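Local coordinates for protein putative peptidase (Chlamydophila abortus, PDB 3CE2) that probably degrades small bioactive peptides as a zinc-dependent oligopeptidase of the M3B family, at residues Gln197-Ser201 / Asp221-Thr227; Tyr216-Thr220 / Val316-Leu320; Ile193-Gln197 / Pro207-Ala211; Tyr229-Glu234 / Asp516-Glu522; Leu474-Phe478 / Thr500-Gln505. One frame throughout, in Å; residues are numbered along the deposited sequence.

Four of the five contacts are gathered at one end of this mostly helical chain, with contact 1 centred about 11 Å from contact 2, 13 Å from contact 3 and 14 Å from contact 4. Along the sequence contact 3 opens first, sharing Gln197 with contact 1; contact 3 closes the open end of the two-stranded sheet 197-199/205-207, and contact 1 packs its strand 197-199 on helix 222-237, the helix that contact 4 also uses. Contacts 2 and 4 bring in the distant loops 316-320 and 516-522. Contact 5, a packing of helices 451-487 and 494-509, lies about 15 Å from contact 4 between centres and is joined to it through Gln505 and Ser519. Segments remote in sequence are thereby tied into one region of the metallopeptidase.

Contact 1 of 5, residues Gln197-Ser201 / Asp221-Thr227; sequences QATDS and DRELRKT
Strand 197-199 and the first turns of helix 222-237 run almost antiparallel, the axes of 197-199 and 222-227 lying 155° apart and 6.3 Å at closest approach. The backbones come near at Asp200 and Leu224, with CA atoms 4.5 Å apart, and again at Ala198 and Thr227. Two side chains of the helix segment hold two main-chain NH groups, those of Thr199 and Ser201. Thr227 OG1 accepts a nearly straight bond of 2.7 Å from Thr199 N. Further on, Asp221 OD2 receives Ser201 N at 2.8 Å through its syn lone pair, while Ser201 OG reaches Asp221 OD1 at 3.1 Å from 40° above the carboxylate plane. The same OD1 caps the helix: it takes Glu223 N at 2.8 Å and, more weakly, Leu224 N. Asp221 CG stands anti to the backbone N (chi1 -179°), which lets this N-cap carboxylate serve the helix start and the turn after the strand. Beside the threonine bond, Ala198 CB packs on Leu224 CD1 at 3.8 Å. The carboxylate of Asp200 bonds Gly203 N. Beyond it, strand 205-207 pairs with this one through Ala198 and His206, and His206 also touches Leu224, whose side chain lies about 4 Å from a bound zinc ion.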
# COMPACT_ATOMS: atom_id res chain seq x y z
N GLN A 197 -13.05 -6.02 -28.55
CA GLN A 197 -14.07 -4.96 -28.52
C GLN A 197 -15.25 -5.24 -27.62
O GLN A 197 -15.87 -6.30 -27.68
CB GLN A 197 -14.62 -4.73 -29.92
CG GLN A 197 -14.07 -3.51 -30.60
CD GLN A 197 -14.04 -3.69 -32.11
OE1 GLN A 197 -14.17 -2.72 -32.87
NE2 GLN A 197 -13.87 -4.94 -32.55
N ALA A 198 -15.60 -4.25 -26.82
CA ALA A 198 -16.86 -4.27 -26.11
C ALA A 198 -17.99 -3.74 -27.01
O ALA A 198 -17.72 -3.16 -28.06
CB ALA A 198 -16.75 -3.46 -24.85
N THR A 199 -19.24 -3.95 -26.58
CA THR A 199 -20.42 -3.43 -27.25
C THR A 199 -21.46 -2.91 -26.25
O THR A 199 -21.70 -3.54 -25.22
CB THR A 199 -21.09 -4.53 -28.07
OG1 THR A 199 -20.07 -5.33 -28.69
CG2 THR A 199 -21.98 -3.93 -29.13
N ASP A 200 -22.09 -1.78 -26.55
CA ASP A 200 -23.17 -1.30 -25.70
C ASP A 200 -24.53 -1.81 -26.16
O ASP A 200 -24.62 -2.63 -27.09
CB ASP A 200 -23.13 0.22 -25.49
CG ASP A 200 -23.35 1.02 -26.78
OD1 ASP A 200 -23.79 0.45 -27.82
OD2 ASP A 200 -23.08 2.25 -26.72
N SER A 201 -25.59 -1.37 -25.49
CA SER A 201 -26.93 -1.83 -25.82
C SER A 201 -27.32 -1.41 -27.22
O SER A 201 -27.92 -2.19 -27.95
CB SER A 201 -27.96 -1.30 -24.84
OG SER A 201 -27.87 -2.01 -23.63
N ASP A 221 -24.50 0.52 -18.53
CA ASP A 221 -25.04 -0.31 -19.59
C ASP A 221 -24.55 -1.75 -19.39
O ASP A 221 -23.38 -2.07 -19.60
CB ASP A 221 -24.59 0.26 -20.94
CG ASP A 221 -25.12 -0.51 -22.14
OD1 ASP A 221 -25.25 -1.76 -22.08
OD2 ASP A 221 -25.38 0.16 -23.17
N ARG A 222 -25.44 -2.62 -18.95
CA ARG A 222 -25.04 -3.99 -18.67
C ARG A 222 -24.35 -4.68 -19.84
O ARG A 222 -23.49 -5.54 -19.63
CB ARG A 222 -26.21 -4.83 -18.19
CG ARG A 222 -25.75 -6.02 -17.38
CD ARG A 222 -26.86 -7.01 -17.11
NE ARG A 222 -26.37 -8.13 -16.31
CZ ARG A 222 -27.08 -9.22 -16.06
NH1 ARG A 222 -28.31 -9.33 -16.54
NH2 ARG A 222 -26.56 -10.20 -15.33
N GLU A 223 -24.71 -4.32 -21.06
CA GLU A 223 -24.20 -5.02 -22.24
C GLU A 223 -22.72 -4.71 -22.46
O GLU A 223 -21.94 -5.57 -22.89
CB GLU A 223 -25.01 -4.64 -23.48
CG GLU A 223 -24.67 -5.45 -24.73
CD GLU A 223 -25.16 -6.91 -24.67
OE1 GLU A 223 -25.96 -7.27 -23.76
OE2 GLU A 223 -24.74 -7.70 -25.54
N LEU A 224 -22.36 -3.46 -22.17
CA LEU A 224 -21.00 -2.99 -22.17
C LEU A 224 -20.22 -3.73 -21.09
O LEU A 224 -19.12 -4.24 -21.36
CB LEU A 224 -20.97 -1.49 -21.91
CG LEU A 224 -19.72 -0.69 -22.29
CD1 LEU A 224 -19.39 -0.93 -23.74
CD2 LEU A 224 -19.89 0.81 -22.01
N ARG A 225 -20.78 -3.82 -19.88
CA ARG A 225 -20.08 -4.51 -18.79
C ARG A 225 -19.83 -5.94 -19.22
O ARG A 225 -18.74 -6.48 -19.04
CB ARG A 225 -20.90 -4.49 -17.51
CG ARG A 225 -21.14 -3.11 -16.92
CD ARG A 225 -21.41 -3.17 -15.42
NE ARG A 225 -22.55 -4.03 -15.09
CZ ARG A 225 -23.82 -3.63 -15.05
NH1 ARG A 225 -24.13 -2.37 -15.33
NH2 ARG A 225 -24.78 -4.51 -14.75
N LYS A 226 -20.84 -6.55 -19.82
CA LYS A 226 -20.78 -7.95 -20.16
C LYS A 226 -19.79 -8.25 -21.28
O LYS A 226 -18.96 -9.17 -21.14
CB LYS A 226 -22.17 -8.46 -20.53
CG LYS A 226 -22.23 -9.90 -20.91
CD LYS A 226 -23.54 -10.20 -21.62
CE LYS A 226 -23.33 -11.39 -22.55
NZ LYS A 226 -24.56 -12.11 -23.03
N THR A 227 -19.86 -7.50 -22.38
CA THR A 227 -18.99 -7.82 -23.54
C THR A 227 -17.54 -7.43 -23.29
O THR A 227 -16.62 -8.01 -23.86
CB THR A 227 -19.44 -7.18 -24.84
OG1 THR A 227 -19.66 -5.78 -24.60
CG2 THR A 227 -20.71 -7.84 -25.36

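Contact 2 of 5, residues Tyr216-Thr220 / Val316-Leu320; sequences YMQST and VYAPL
A Met-aromatic contact joins Met217 of helix 210-217 to Tyr317 in the long loop between helices 292-306 and 330-340. The sulfur approaches the ring obliquely: Met217 SD lies 5.2 Å from the ring centroid, 54° off the normal, and 4.3 Å from Tyr317 CD2. One face of the same ring is covered by its own neighbour, Val316 CG1, which sits 3.4 Å above the plane over the centre. With CG of Tyr317 beside its backbone N (chi1 -55°), the ring rises alongside the methionine while Tyr317 CB rests 3.7 Å from Met217 O. No hydrogen bond links the two segments. The contact is a surface packing of a helix-to-helix turn against a loop: residues 218-220 lead from helix 210-217 into helix 222-237, and Arg225 of that helix binds Ser219 O through NH1 while packing on Ala318. Further along, the Pro319 ring lies against the turn's carbonyl oxygens, with CD 3.5 Å from Ser219 O and CG 3.7 Å from Gln218 O. Gln218 offers its aliphatic part in return, CG standing 3.7 Å from Tyr317 O. On the far side of the loop, Lys302 NZ of helix 292-306 bonds the carbonyl oxygens of Val316 and Ala318.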
# COMPACT_ATOMS: atom_id res chain seq x y z
N TYR A 216 -15.40 0.50 -18.13
CA TYR A 216 -16.59 -0.27 -18.43
C TYR A 216 -17.12 -1.14 -17.28
O TYR A 216 -18.32 -1.33 -17.20
CB TYR A 216 -16.43 -1.10 -19.69
CG TYR A 216 -15.91 -0.37 -20.89
CD1 TYR A 216 -16.20 0.96 -21.11
CD2 TYR A 216 -15.14 -1.03 -21.82
CE1 TYR A 216 -15.71 1.62 -22.24
CE2 TYR A 216 -14.65 -0.40 -22.94
CZ TYR A 216 -14.93 0.93 -23.16
OH TYR A 216 -14.40 1.51 -24.30
N MET A 217 -16.26 -1.66 -16.41
CA MET A 217 -16.73 -2.38 -15.20
C MET A 217 -17.77 -1.58 -14.43
O MET A 217 -18.65 -2.14 -13.77
CB MET A 217 -15.60 -2.64 -14.20
CG MET A 217 -14.44 -3.50 -14.71
SD MET A 217 -13.25 -4.02 -13.44
CE MET A 217 -12.95 -2.52 -12.47
N GLN A 218 -17.63 -0.26 -14.48
CA GLN A 218 -18.49 0.60 -13.69
C GLN A 218 -19.61 1.16 -14.52
O GLN A 218 -20.32 2.06 -14.07
CB GLN A 218 -17.69 1.77 -13.11
CG GLN A 218 -17.29 1.57 -11.68
CD GLN A 218 -15.98 2.24 -11.40
OE1 GLN A 218 -15.40 2.89 -12.28
NE2 GLN A 218 -15.47 2.09 -10.18
N SER A 219 -19.76 0.67 -15.74
CA SER A 219 -20.76 1.24 -16.62
C SER A 219 -22.18 1.00 -16.15
O SER A 219 -22.47 0.15 -15.30
CB SER A 219 -20.62 0.74 -18.05
OG SER A 219 -21.65 1.29 -18.86
N THR A 220 -23.06 1.74 -16.77
CA THR A 220 -24.45 1.73 -16.44
C THR A 220 -25.18 0.83 -17.44
O THR A 220 -26.30 0.40 -17.21
CB THR A 220 -24.94 3.17 -16.51
OG1 THR A 220 -25.60 3.49 -15.29
CG2 THR A 220 -25.78 3.48 -17.78
N VAL A 316 -20.76 -6.90 -10.44
CA VAL A 316 -20.17 -6.53 -9.17
C VAL A 316 -19.90 -5.02 -8.97
O VAL A 316 -20.03 -4.52 -7.86
CB VAL A 316 -18.84 -7.30 -8.96
CG1 VAL A 316 -18.07 -6.72 -7.82
CG2 VAL A 316 -19.11 -8.81 -8.77
N TYR A 317 -19.53 -4.29 -10.02
CA TYR A 317 -19.19 -2.87 -9.81
C TYR A 317 -20.19 -1.91 -10.44
O TYR A 317 -19.98 -0.70 -10.46
CB TYR A 317 -17.74 -2.57 -10.23
CG TYR A 317 -16.72 -3.46 -9.52
CD1 TYR A 317 -16.45 -3.31 -8.15
CD2 TYR A 317 -16.05 -4.46 -10.20
CE1 TYR A 317 -15.54 -4.14 -7.50
CE2 TYR A 317 -15.14 -5.30 -9.57
CZ TYR A 317 -14.88 -5.14 -8.22
OH TYR A 317 -13.97 -5.99 -7.60
N ALA A 318 -21.30 -2.45 -10.94
CA ALA A 318 -22.39 -1.62 -11.45
C ALA A 318 -22.86 -0.67 -10.37
O ALA A 318 -22.90 -1.03 -9.20
CB ALA A 318 -23.53 -2.50 -11.89
N PRO A 319 -23.24 0.56 -10.75
CA PRO A 319 -23.74 1.47 -9.73
C PRO A 319 -25.22 1.20 -9.43
O PRO A 319 -25.94 0.70 -10.28
CB PRO A 319 -23.59 2.86 -10.36
CG PRO A 319 -23.10 2.62 -11.76
CD PRO A 319 -23.26 1.17 -12.08
N LEU A 320 -25.66 1.54 -8.22
CA LEU A 320 -27.05 1.38 -7.84
C LEU A 320 -27.81 2.68 -7.99
O LEU A 320 -29.00 2.67 -8.28
CB LEU A 320 -27.16 0.91 -6.40
CG LEU A 320 -27.22 -0.60 -6.21
CD1 LEU A 320 -26.30 -1.27 -7.15
CD2 LEU A 320 -26.85 -0.98 -4.79

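Contact 3 of 5, residues Ile193-Gln197 / Pro207-Ala211; sequences IPFGQ and PLSHA
Phe195 and His210 form a T-shaped aromatic pair. The edge of the phenyl ring points at the imidazole face, the centroids are 5.2 Å apart and the planes stand at 87°; Phe195 CZ lies over the centre of the histidine ring. His210 NE2 is bonded to Tyr236 OH of helix 222-237, which would steady the ring that receives this edge. A CH-pi contact comes from the backbone, with Ser209 CA 4.0 Å from the Phe195 centroid and 13° off the normal, offset toward the rim. Phe195 also makes a cation-pi contact with Arg235 of the same helix.

Apolar and backbone packing continues the interface. Phe195 CB touches Leu208 CB at 4.2 Å, and Leu208 CD1 lies 3.6 Å from Gly196 O; CG of the leucine sits beside its backbone N (chi1 -72°), directing the branch over this peptide. Gln197 contributes its CG, 3.9 Å from Pro207 CA.

Hydrogen bonding is sparse: Leu208 N gives a weak bond of 3.3 Å to Gly196 O. Next to it, Gln197 and Pro207 form an antiparallel non-hydrogen-bonded pair, their side chains on the same face. Ser209 then takes the N-cap position, its OG bonded to Leu212 N. The arrangement is the open end of a beta hairpin, 197-199 with 205-207, whose second strand runs almost at once into helix 210-217.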
# COMPACT_ATOMS: atom_id res chain seq x y z
N ILE A 193 -0.37 -8.89 -26.71
CA ILE A 193 -1.60 -9.62 -26.97
C ILE A 193 -2.62 -8.57 -27.41
O ILE A 193 -2.71 -7.53 -26.81
CB ILE A 193 -2.06 -10.40 -25.75
CG1 ILE A 193 -0.95 -11.40 -25.36
CG2 ILE A 193 -3.38 -11.11 -26.05
CD1 ILE A 193 -1.34 -12.35 -24.23
N PRO A 194 -3.34 -8.83 -28.50
CA PRO A 194 -4.28 -7.80 -28.94
C PRO A 194 -5.56 -7.75 -28.10
O PRO A 194 -6.08 -8.78 -27.66
CB PRO A 194 -4.63 -8.22 -30.37
CG PRO A 194 -3.82 -9.50 -30.67
CD PRO A 194 -3.36 -10.03 -29.35
N PHE A 195 -6.04 -6.54 -27.86
CA PHE A 195 -7.31 -6.35 -27.20
C PHE A 195 -8.45 -6.53 -28.18
O PHE A 195 -8.24 -6.47 -29.39
CB PHE A 195 -7.37 -4.97 -26.58
CG PHE A 195 -6.52 -4.83 -25.37
CD1 PHE A 195 -7.01 -5.19 -24.13
CD2 PHE A 195 -5.23 -4.33 -25.46
CE1 PHE A 195 -6.23 -5.06 -22.99
CE2 PHE A 195 -4.44 -4.19 -24.32
CZ PHE A 195 -4.95 -4.55 -23.08
N GLY A 196 -9.64 -6.77 -27.65
CA GLY A 196 -10.82 -6.95 -28.49
C GLY A 196 -11.76 -5.77 -28.36
O GLY A 196 -11.32 -4.65 -28.08
N GLN A 197 -13.05 -6.02 -28.55
CA GLN A 197 -14.07 -4.96 -28.52
C GLN A 197 -15.25 -5.24 -27.62
O GLN A 197 -15.87 -6.30 -27.68
CB GLN A 197 -14.62 -4.73 -29.92
CG GLN A 197 -14.07 -3.51 -30.60
CD GLN A 197 -14.04 -3.69 -32.11
OE1 GLN A 197 -14.17 -2.72 -32.87
NE2 GLN A 197 -13.87 -4.94 -32.55
N PRO A 207 -13.65 -0.08 -28.27
CA PRO A 207 -12.44 -0.90 -28.21
C PRO A 207 -11.79 -0.82 -26.83
O PRO A 207 -12.05 0.12 -26.08
CB PRO A 207 -11.55 -0.31 -29.31
CG PRO A 207 -12.49 0.57 -30.14
CD PRO A 207 -13.45 1.11 -29.11
N LEU A 208 -10.96 -1.82 -26.51
CA LEU A 208 -10.58 -2.08 -25.12
C LEU A 208 -9.14 -1.81 -24.80
O LEU A 208 -8.26 -1.85 -25.67
CB LEU A 208 -10.90 -3.53 -24.75
CG LEU A 208 -12.38 -3.86 -24.60
CD1 LEU A 208 -12.64 -5.33 -24.77
CD2 LEU A 208 -12.85 -3.36 -23.26
N SER A 209 -8.91 -1.57 -23.52
CA SER A 209 -7.60 -1.35 -22.99
C SER A 209 -7.73 -1.64 -21.50
O SER A 209 -8.83 -1.72 -20.98
CB SER A 209 -7.20 0.11 -23.20
OG SER A 209 -7.53 0.88 -22.06
N HIS A 210 -6.62 -1.77 -20.79
CA HIS A 210 -6.75 -1.97 -19.36
C HIS A 210 -7.55 -0.85 -18.71
O HIS A 210 -8.48 -1.12 -17.94
CB HIS A 210 -5.39 -2.19 -18.70
CG HIS A 210 -4.84 -3.56 -18.95
ND1 HIS A 210 -3.52 -3.80 -19.25
CD2 HIS A 210 -5.46 -4.77 -18.99
CE1 HIS A 210 -3.34 -5.10 -19.44
NE2 HIS A 210 -4.51 -5.71 -19.29
N ALA A 211 -7.24 0.39 -19.06
CA ALA A 211 -7.94 1.53 -18.45
C ALA A 211 -9.40 1.61 -18.87
O ALA A 211 -10.26 1.94 -18.06
CB ALA A 211 -7.21 2.83 -18.71

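Contact 4 of 5, residues Tyr229-Glu234 / Asp516-Glu522; sequences YLAQCE and DVLSNIE
Tyr229 OH meets Ser519 OG at 2.6 Å, a hydrogen bond in which either hydroxyl could be the donor. The serine oxygen lies at the edge of the phenol ring and in its plane, and it also accepts from Asp516 N at 3.0 Å, with an angle of 148° at the hydrogen. A second acceptor stands near the phenol: Glu522 OE2 is 3.1 Å from Tyr229 OH, its carboxylate plane turned 73° from the ring. Tyr229 CG lies anti to the backbone N (chi1 172°), which carries the hydroxyl off the helix and into this group. The carboxylate of Asp516 is engaged elsewhere, OD2 bonding ND1 of His312, a residue that binds zinc; Asp516 is therefore a second-shell neighbour of that site. Toward the helix, Asp516 OD1 meets apolar carbon, 3.7 Å from Leu230 CD2. The rest is packing. Cys233 CB packs on both Leu518 CB (3.5 Å) and Ile521 CG2 (3.9 Å), while Cys233 SG lies over one face of the Tyr229 ring, 3.8 Å above the plane and toward its rim. Residues 516-519 make a type I beta turn, and this turn with the short 3-10 segment 519-521 is wedged between two helices: helix 222-237 supplies Tyr229 and Cys233, and helix 494-509 holds Ser519 O through NE2 of Gln505.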
# COMPACT_ATOMS: atom_id res chain seq x y z
N TYR A 229 -16.07 -7.52 -20.02
CA TYR A 229 -15.62 -8.66 -19.21
C TYR A 229 -15.33 -9.91 -20.04
O TYR A 229 -14.26 -10.50 -19.92
CB TYR A 229 -16.66 -8.96 -18.12
CG TYR A 229 -16.40 -10.23 -17.35
CD1 TYR A 229 -15.52 -10.23 -16.27
CD2 TYR A 229 -17.02 -11.43 -17.71
CE1 TYR A 229 -15.26 -11.40 -15.55
CE2 TYR A 229 -16.77 -12.61 -16.99
CZ TYR A 229 -15.89 -12.58 -15.91
OH TYR A 229 -15.63 -13.71 -15.20
N LEU A 230 -16.27 -10.32 -20.89
CA LEU A 230 -16.07 -11.51 -21.70
C LEU A 230 -14.90 -11.35 -22.66
O LEU A 230 -14.15 -12.29 -22.92
CB LEU A 230 -17.34 -11.88 -22.48
CG LEU A 230 -18.55 -12.33 -21.65
CD1 LEU A 230 -19.73 -12.58 -22.55
CD2 LEU A 230 -18.24 -13.57 -20.85
N ALA A 231 -14.72 -10.15 -23.22
CA ALA A 231 -13.59 -10.01 -24.14
C ALA A 231 -12.27 -10.09 -23.38
O ALA A 231 -11.30 -10.71 -23.84
CB ALA A 231 -13.68 -8.73 -24.96
N GLN A 232 -12.23 -9.49 -22.18
CA GLN A 232 -11.04 -9.63 -21.37
C GLN A 232 -10.73 -11.09 -21.10
O GLN A 232 -9.58 -11.50 -21.20
CB GLN A 232 -11.11 -8.82 -20.09
CG GLN A 232 -10.98 -7.32 -20.30
CD GLN A 232 -9.80 -6.93 -21.23
OE1 GLN A 232 -9.87 -7.06 -22.47
NE2 GLN A 232 -8.73 -6.42 -20.62
N CYS A 233 -11.73 -11.91 -20.79
CA CYS A 233 -11.42 -13.32 -20.55
C CYS A 233 -10.86 -13.99 -21.79
O CYS A 233 -9.91 -14.77 -21.70
CB CYS A 233 -12.66 -14.08 -20.08
SG CYS A 233 -13.23 -13.65 -18.44
N GLU A 234 -11.43 -13.71 -22.95
CA GLU A 234 -10.95 -14.34 -24.17
C GLU A 234 -9.50 -13.97 -24.47
O GLU A 234 -8.70 -14.81 -24.89
CB GLU A 234 -11.86 -14.02 -25.33
CG GLU A 234 -13.05 -14.93 -25.39
CD GLU A 234 -14.21 -14.36 -26.20
OE1 GLU A 234 -13.99 -13.96 -27.36
OE2 GLU A 234 -15.34 -14.33 -25.67
N ASP A 516 -19.34 -17.32 -15.79
CA ASP A 516 -19.30 -17.41 -17.23
C ASP A 516 -18.28 -18.46 -17.58
O ASP A 516 -17.57 -18.94 -16.71
CB ASP A 516 -18.98 -16.06 -17.85
CG ASP A 516 -20.12 -15.09 -17.72
OD1 ASP A 516 -20.94 -14.97 -18.67
OD2 ASP A 516 -20.20 -14.44 -16.65
N VAL A 517 -18.21 -18.87 -18.84
CA VAL A 517 -17.39 -20.04 -19.20
C VAL A 517 -15.89 -19.80 -19.01
O VAL A 517 -15.15 -20.74 -18.82
CB VAL A 517 -17.69 -20.56 -20.64
CG1 VAL A 517 -19.12 -21.02 -20.73
CG2 VAL A 517 -17.49 -19.45 -21.67
N LEU A 518 -15.45 -18.55 -19.04
CA LEU A 518 -14.02 -18.28 -18.91
C LEU A 518 -13.66 -17.57 -17.61
O LEU A 518 -12.53 -17.10 -17.43
CB LEU A 518 -13.53 -17.49 -20.11
CG LEU A 518 -13.60 -18.42 -21.34
CD1 LEU A 518 -13.15 -17.72 -22.61
CD2 LEU A 518 -12.83 -19.76 -21.13
N SER A 519 -14.62 -17.51 -16.71
CA SER A 519 -14.45 -16.71 -15.49
C SER A 519 -13.23 -17.13 -14.70
O SER A 519 -12.60 -16.32 -14.02
CB SER A 519 -15.69 -16.81 -14.62
OG SER A 519 -16.72 -16.08 -15.23
N ASN A 520 -12.88 -18.40 -14.80
CA ASN A 520 -11.80 -18.91 -14.02
C ASN A 520 -10.43 -18.67 -14.64
O ASN A 520 -9.46 -19.30 -14.25
CB ASN A 520 -12.00 -20.41 -13.82
CG ASN A 520 -11.93 -21.17 -15.11
OD1 ASN A 520 -12.47 -20.74 -16.14
ND2 ASN A 520 -11.27 -22.31 -15.08
N ILE A 521 -10.36 -17.78 -15.64
CA ILE A 521 -9.09 -17.45 -16.27
C ILE A 521 -8.47 -16.25 -15.56
O ILE A 521 -7.34 -15.89 -15.84
CB ILE A 521 -9.25 -17.17 -17.80
CG1 ILE A 521 -7.93 -17.35 -18.56
CG2 ILE A 521 -9.75 -15.77 -18.05
CD1 ILE A 521 -7.15 -18.58 -18.16
N GLU A 522 -9.21 -15.66 -14.61
CA GLU A 522 -8.76 -14.42 -13.95
C GLU A 522 -7.34 -14.49 -13.44
O GLU A 522 -6.61 -13.50 -13.52
CB GLU A 522 -9.72 -14.00 -12.82
CG GLU A 522 -10.73 -12.93 -13.24
CD GLU A 522 -12.14 -13.17 -12.67
OE1 GLU A 522 -12.30 -13.07 -11.42
OE2 GLU A 522 -13.08 -13.45 -13.47

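Contact 5 of 5, residues Leu474-Phe478 / Thr500-Gln505; sequences LFASF and TYKNLQ
Ser477 OG, 3.9 Å from Leu504 CD2 across the contact, lies within hydrogen-bonding reach of two carbonyl oxygens of its own helix, those of Val473 and Leu474, with 3.0 Å between Ser477 OG and Leu474 O. The contact is otherwise mainly apolar and aromatic, with no hydrogen bond across. Tyr501 turns the edge of its ring toward the face of Phe478 in a T-shaped pair, centroids 5.2 Å apart and planes at 87°; Tyr501 CD1 stands over the centre of the phenyl ring. This is buried packing of two helices, 451-487 and 494-509, that follow each other in the chain and run back roughly antiparallel; the axes of 474-478 and 500-505 lie at 143° and 10.2 Å at closest approach. Around the rim of the Phe478 ring, Thr500 CG2 comes to the edge at 3.6 Å from CD1, while Leu504 CD2 fits against Phe478 CB at 3.5 Å. Leu474, its CG anti to the backbone N (chi1 -163°), sends CD2 across to Tyr501 CE1 at 3.9 Å and on toward Leu504 CB. The phenol oxygen of Tyr501 lies in the plane of the Phe475 ring, 3.7 Å from CE1 at its edge.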
# COMPACT_ATOMS: atom_id res chain seq x y z
N LEU A 474 -9.09 -13.79 -1.39
CA LEU A 474 -9.13 -14.78 -2.45
C LEU A 474 -7.75 -14.90 -3.09
O LEU A 474 -7.18 -15.99 -3.09
CB LEU A 474 -10.20 -14.45 -3.48
CG LEU A 474 -10.67 -15.55 -4.43
CD1 LEU A 474 -11.83 -15.03 -5.18
CD2 LEU A 474 -9.59 -15.93 -5.39
N PHE A 475 -7.20 -13.78 -3.59
CA PHE A 475 -5.86 -13.80 -4.21
C PHE A 475 -4.90 -14.50 -3.24
O PHE A 475 -4.11 -15.38 -3.64
CB PHE A 475 -5.30 -12.41 -4.62
CG PHE A 475 -6.14 -11.62 -5.67
CD1 PHE A 475 -7.07 -12.23 -6.52
CD2 PHE A 475 -5.94 -10.23 -5.84
CE1 PHE A 475 -7.79 -11.48 -7.49
CE2 PHE A 475 -6.65 -9.49 -6.80
CZ PHE A 475 -7.58 -10.13 -7.63
N ALA A 476 -5.00 -14.14 -1.96
CA ALA A 476 -4.08 -14.71 -0.95
C ALA A 476 -4.13 -16.22 -0.83
O ALA A 476 -3.08 -16.85 -0.76
CB ALA A 476 -4.28 -14.07 0.39
N SER A 477 -5.32 -16.82 -0.80
CA SER A 477 -5.34 -18.28 -0.72
C SER A 477 -4.83 -18.90 -2.01
O SER A 477 -4.11 -19.92 -1.99
CB SER A 477 -6.71 -18.85 -0.38
OG SER A 477 -7.70 -17.99 -0.85
N PHE A 478 -5.21 -18.27 -3.12
CA PHE A 478 -4.72 -18.74 -4.40
C PHE A 478 -3.20 -18.79 -4.38
O PHE A 478 -2.59 -19.82 -4.66
CB PHE A 478 -5.19 -17.85 -5.54
CG PHE A 478 -4.73 -18.33 -6.87
CD1 PHE A 478 -5.01 -19.63 -7.27
CD2 PHE A 478 -3.95 -17.52 -7.69
CE1 PHE A 478 -4.56 -20.09 -8.49
CE2 PHE A 478 -3.49 -17.99 -8.92
CZ PHE A 478 -3.80 -19.27 -9.32
N THR A 500 -7.87 -24.75 -9.38
CA THR A 500 -7.59 -24.11 -8.12
C THR A 500 -8.37 -22.80 -8.03
O THR A 500 -9.03 -22.52 -7.02
CB THR A 500 -6.10 -23.82 -8.05
OG1 THR A 500 -5.39 -25.05 -8.15
CG2 THR A 500 -5.74 -23.16 -6.76
N TYR A 501 -8.30 -21.99 -9.07
CA TYR A 501 -8.92 -20.69 -9.00
C TYR A 501 -10.44 -20.83 -9.05
O TYR A 501 -11.18 -20.07 -8.42
CB TYR A 501 -8.38 -19.78 -10.11
CG TYR A 501 -8.65 -18.33 -9.89
CD1 TYR A 501 -7.76 -17.53 -9.18
CD2 TYR A 501 -9.79 -17.74 -10.38
CE1 TYR A 501 -8.02 -16.18 -8.97
CE2 TYR A 501 -10.07 -16.40 -10.17
CZ TYR A 501 -9.18 -15.63 -9.46
OH TYR A 501 -9.45 -14.27 -9.26
N LYS A 502 -10.90 -21.83 -9.79
CA LYS A 502 -12.35 -22.04 -9.90
C LYS A 502 -12.98 -22.42 -8.55
O LYS A 502 -13.96 -21.81 -8.14
CB LYS A 502 -12.70 -23.08 -10.96
CG LYS A 502 -14.19 -23.26 -11.07
CD LYS A 502 -14.62 -23.91 -12.37
CE LYS A 502 -16.02 -23.39 -12.74
NZ LYS A 502 -16.74 -24.20 -13.78
N ASN A 503 -12.40 -23.41 -7.88
CA ASN A 503 -12.86 -23.82 -6.55
C ASN A 503 -12.86 -22.63 -5.64
O ASN A 503 -13.83 -22.39 -4.92
CB ASN A 503 -12.01 -24.97 -5.95
CG ASN A 503 -11.99 -26.23 -6.86
OD1 ASN A 503 -12.97 -26.55 -7.55
ND2 ASN A 503 -10.87 -26.93 -6.86
N LEU A 504 -11.79 -21.84 -5.70
CA LEU A 504 -11.73 -20.65 -4.87
C LEU A 504 -12.85 -19.68 -5.20
O LEU A 504 -13.52 -19.18 -4.29
CB LEU A 504 -10.37 -19.96 -4.99
CG LEU A 504 -9.33 -20.21 -3.91
CD1 LEU A 504 -9.22 -21.70 -3.57
CD2 LEU A 504 -7.98 -19.67 -4.39
N GLN A 505 -13.08 -19.41 -6.48
CA GLN A 505 -14.15 -18.47 -6.82
C GLN A 505 -15.43 -19.00 -6.23
O GLN A 505 -16.35 -18.26 -5.88
CB GLN A 505 -14.31 -18.34 -8.32
CG GLN A 505 -13.16 -17.60 -8.97
CD GLN A 505 -13.26 -17.63 -10.46
OE1 GLN A 505 -13.04 -18.67 -11.07
NE2 GLN A 505 -13.60 -16.50 -11.06